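Local atomic coordinates of AA9 family lytic polysaccharide monooxygenase D (PDB entry 5UFV), a protein that cleaves cellulose oxidatively at its beta-1,4-glycosidic bonds, using a single active-site copper ion, a reducing agent and O2 or H2O2 as cosubstrate. Residues L39-R47 / A192-S200. Numbering follows the deposited sequence.
Sequences LSASDPKLR and AIPGYCQQS
Ile193 meets Arg47 through its carbonyl oxygen, which the guanidinium grips side-on with two nitrogens: Arg47 NE lies 2.7 Å from Ile193 O, almost straight out from the carbonyl, beyond the oxygen, and Arg47 NH2 reaches the same Ile193 O at 3.0 Å by a more bent bond. The oxygen sits in the guanidinium plane, and with Arg47 NH1 bonded to Asp95 O the rotation of the group is well fixed. The arginine chain leaves the backbone extended and bends only at chi3 (-63°), which turns its edge onto the carbonyl. Ile193 CG2 meanwhile packs on Leu46 CG, the two side chains crossing at about a right angle.

A cis peptide leads into Pro194, whose ring lies against the carbonyl oxygens of the Ser40-Asp43 turn; its CB lies 3.2 Å from Ala41 O, and its CG faces those of Ser42 and Asp43. Beside it, Gly195 N donates to a water at 2.8 Å, and that water donates in turn to Ala41 O and Cys197 O, tying both segments at one point. Tyr196 meets Leu46 CD2 with CE2, while its hydroxyl bonds to Glu156 on strand 149-159. Cys197 SG lies over one face of the tyrosine ring and also touches Ala41 CB at 3.9 Å.

Farther along, Gln199 bends at chi2 (67°) and brings its amide back to the other segment. OE1 of Gln199 accepts a nearly straight bond from Ala41 N at 2.7 Å; NE2 adds a weak one to Leu39 O.

The type I turn 40-43, with an ST turn at Ser40, and the short helix after it, with Lys45 N bonded to Asp43 OD1 as a cap, thus join the loop after strand 190-191, flanking the beta-sandwich of AA9 monooxygenases, with Leu39 beside Gln167, probably an O2-binding residue, its side chain about 9 Å from the copper.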
loop_
_atom_site.group_PDB
_atom_site.type_symbol
_atom_site.label_atom_id
_atom_site.label_comp_id
_atom_site.label_asym_id
_atom_site.label_seq_id
_atom_site.Cartn_x
_atom_site.Cartn_y
_atom_site.Cartn_z
ATOM N N LEU A 39 -5.459 -0.584 13.719
ATOM C CA LEU A 39 -6.922 -0.705 13.876
ATOM C C LEU A 39 -7.679 0.601 13.739
ATOM O O LEU A 39 -8.899 0.590 13.634
ATOM C CB LEU A 39 -7.263 -1.350 15.217
ATOM C CG LEU A 39 -6.925 -2.850 15.249
ATOM C CD1 LEU A 39 -7.002 -3.458 16.653
ATOM C CD2 LEU A 39 -7.802 -3.614 14.266
ATOM N N SER A 40 -6.971 1.719 13.703
ATOM C CA SER A 40 -7.615 3.020 13.580
ATOM C C SER A 40 -7.026 3.886 12.451
ATOM O O SER A 40 -5.826 4.121 12.394
ATOM C CB SER A 40 -7.501 3.745 14.894
ATOM O OG SER A 40 -7.299 5.117 14.665
ATOM N N ALA A 41 -7.902 4.378 11.585
ATOM C CA ALA A 41 -7.558 5.294 10.506
ATOM C C ALA A 41 -6.817 6.573 10.917
ATOM O O ALA A 41 -6.159 7.202 10.094
ATOM C CB ALA A 41 -8.828 5.684 9.754
ATOM N N SER A 42 -6.936 7.009 12.152
ATOM C CA SER A 42 -6.209 8.199 12.543
ATOM C C SER A 42 -4.893 7.886 13.305
ATOM O O SER A 42 -4.244 8.798 13.815
ATOM C CB SER A 42 -7.122 9.072 13.389
ATOM O OG SER A 42 -7.298 8.500 14.667
ATOM N N ASP A 43 -4.512 6.611 13.382
ATOM C CA ASP A 43 -3.306 6.193 14.089
ATOM C C ASP A 43 -2.073 6.530 13.232
ATOM O O ASP A 43 -2.050 6.232 12.039
ATOM C CB ASP A 43 -3.397 4.689 14.376
ATOM C CG ASP A 43 -2.220 4.147 15.218
ATOM O OD1 ASP A 43 -1.178 4.830 15.372
ATOM O OD2 ASP A 43 -2.348 3.001 15.714
ATOM N N PRO A 44 -1.050 7.176 13.820
ATOM C CA PRO A 44 0.171 7.493 13.049
ATOM C C PRO A 44 0.910 6.266 12.493
ATOM O O PRO A 44 1.632 6.368 11.488
ATOM C CB PRO A 44 1.067 8.216 14.066
ATOM C CG PRO A 44 0.171 8.649 15.164
ATOM C CD PRO A 44 -1.026 7.746 15.178
ATOM N N LYS A 45 0.726 5.130 13.163
ATOM C CA LYS A 45 1.256 3.868 12.711
ATOM C C LYS A 45 0.711 3.523 11.346
ATOM O O LYS A 45 1.349 2.774 10.615
ATOM C CB LYS A 45 0.899 2.743 13.661
ATOM C CG LYS A 45 1.350 2.933 15.096
ATOM C CD LYS A 45 2.701 2.328 15.368
ATOM C CE LYS A 45 3.192 2.807 16.735
ATOM N NZ LYS A 45 4.499 2.196 17.139
ATOM N N LEU A 46 -0.444 4.069 10.978
ATOM C CA LEU A 46 -0.968 3.869 9.618
ATOM C C LEU A 46 0.009 4.225 8.480
ATOM O O LEU A 46 -0.002 3.579 7.454
ATOM C CB LEU A 46 -2.262 4.639 9.425
ATOM C CG LEU A 46 -2.991 4.377 8.113
ATOM C CD1 LEU A 46 -3.368 2.903 7.979
ATOM C CD2 LEU A 46 -4.216 5.253 8.030
ATOM N N ARG A 47 0.873 5.211 8.677
ATOM C CA ARG A 47 1.755 5.656 7.622
ATOM C C ARG A 47 2.737 4.588 7.167
ATOM O O ARG A 47 2.717 4.160 6.017
ATOM C CB ARG A 47 2.520 6.917 8.057
ATOM C CG ARG A 47 3.258 7.610 6.921
ATOM C CD ARG A 47 3.944 8.882 7.372
ATOM N NE ARG A 47 2.926 9.804 7.815
ATOM C CZ ARG A 47 3.141 10.912 8.489
ATOM N NH1 ARG A 47 4.375 11.295 8.813
ATOM N NH2 ARG A 47 2.101 11.616 8.856
ATOM N N ALA A 192 -2.728 13.175 2.867
ATOM C CA ALA A 192 -1.957 12.852 4.040
ATOM C C ALA A 192 -2.294 11.444 4.498
ATOM O O ALA A 192 -3.382 10.930 4.217
ATOM C CB ALA A 192 -2.276 13.850 5.148
ATOM N N ILE A 193 -1.351 10.819 5.189
ATOM C CA ILE A 193 -1.596 9.521 5.820
ATOM C C ILE A 193 -0.956 9.530 7.210
ATOM O O ILE A 193 0.253 9.754 7.325
ATOM C CB ILE A 193 -0.966 8.369 5.041
ATOM C CG1 ILE A 193 -1.350 8.418 3.570
ATOM C CG2 ILE A 193 -1.419 7.044 5.604
ATOM C CD1 ILE A 193 -0.549 7.429 2.739
ATOM N N PRO A 194 -1.727 9.332 8.277
ATOM C CA PRO A 194 -3.195 9.226 8.268
ATOM C C PRO A 194 -3.867 10.494 7.773
ATOM O O PRO A 194 -3.242 11.553 7.786
ATOM C CB PRO A 194 -3.533 9.030 9.751
ATOM C CG PRO A 194 -2.372 9.615 10.489
ATOM C CD PRO A 194 -1.173 9.358 9.641
ATOM N N GLY A 195 -5.122 10.377 7.334
ATOM C CA GLY A 195 -5.850 11.526 6.805
ATOM C C GLY A 195 -6.710 11.256 5.581
ATOM O O GLY A 195 -7.773 11.858 5.419
ATOM N N TYR A 196 -6.260 10.366 4.707
ATOM C CA TYR A 196 -6.978 10.124 3.456
ATOM C C TYR A 196 -8.371 9.495 3.619
ATOM O O TYR A 196 -9.175 9.480 2.671
ATOM C CB TYR A 196 -6.120 9.270 2.511
ATOM C CG TYR A 196 -6.039 7.795 2.845
ATOM C CD1 TYR A 196 -6.953 6.896 2.316
ATOM C CD2 TYR A 196 -5.027 7.299 3.661
ATOM C CE1 TYR A 196 -6.876 5.554 2.601
ATOM C CE2 TYR A 196 -4.937 5.948 3.954
ATOM C CZ TYR A 196 -5.869 5.072 3.417
ATOM O OH TYR A 196 -5.807 3.713 3.697
ATOM N N CYS A 197 -8.630 8.932 4.793
ATOM C CA CYS A 197 -9.933 8.368 5.089
ATOM C C CYS A 197 -10.234 8.635 6.536
ATOM O O CYS A 197 -9.305 8.855 7.293
ATOM C CB CYS A 197 -9.959 6.862 4.818
ATOM S SG CYS A 197 -8.823 5.852 5.810
ATOM N N GLN A 198 -11.519 8.640 6.902
ATOM C CA GLN A 198 -11.959 8.696 8.305
ATOM C C GLN A 198 -12.462 7.337 8.738
ATOM O O GLN A 198 -12.970 6.579 7.934
ATOM C CB GLN A 198 -13.094 9.713 8.516
ATOM C CG GLN A 198 -12.824 11.094 7.949
ATOM C CD GLN A 198 -11.650 11.746 8.638
ATOM O OE1 GLN A 198 -11.690 11.993 9.843
ATOM N NE2 GLN A 198 -10.592 12.020 7.879
ATOM N N GLN A 199 -12.355 7.064 10.030
ATOM C CA GLN A 199 -12.765 5.786 10.578
ATOM C C GLN A 199 -14.201 5.421 10.196
ATOM O O GLN A 199 -14.485 4.258 9.932
ATOM C CB GLN A 199 -12.626 5.795 12.107
ATOM C CG GLN A 199 -12.748 4.427 12.776
ATOM C CD GLN A 199 -11.606 3.490 12.424
ATOM O OE1 GLN A 199 -10.586 3.906 11.888
ATOM N NE2 GLN A 199 -11.780 2.216 12.717
ATOM N N SER A 200 -15.089 6.411 10.176
ATOM C CA SER A 200 -16.512 6.181 9.984
ATOM C C SER A 200 -16.971 6.265 8.511
ATOM O O SER A 200 -18.160 6.152 8.236
ATOM C CB SER A 200 -17.301 7.171 10.828
ATOM O OG SER A 200 -17.215 8.470 10.271
HETATM O O HOH W 1 -6.506 7.965 7.397
#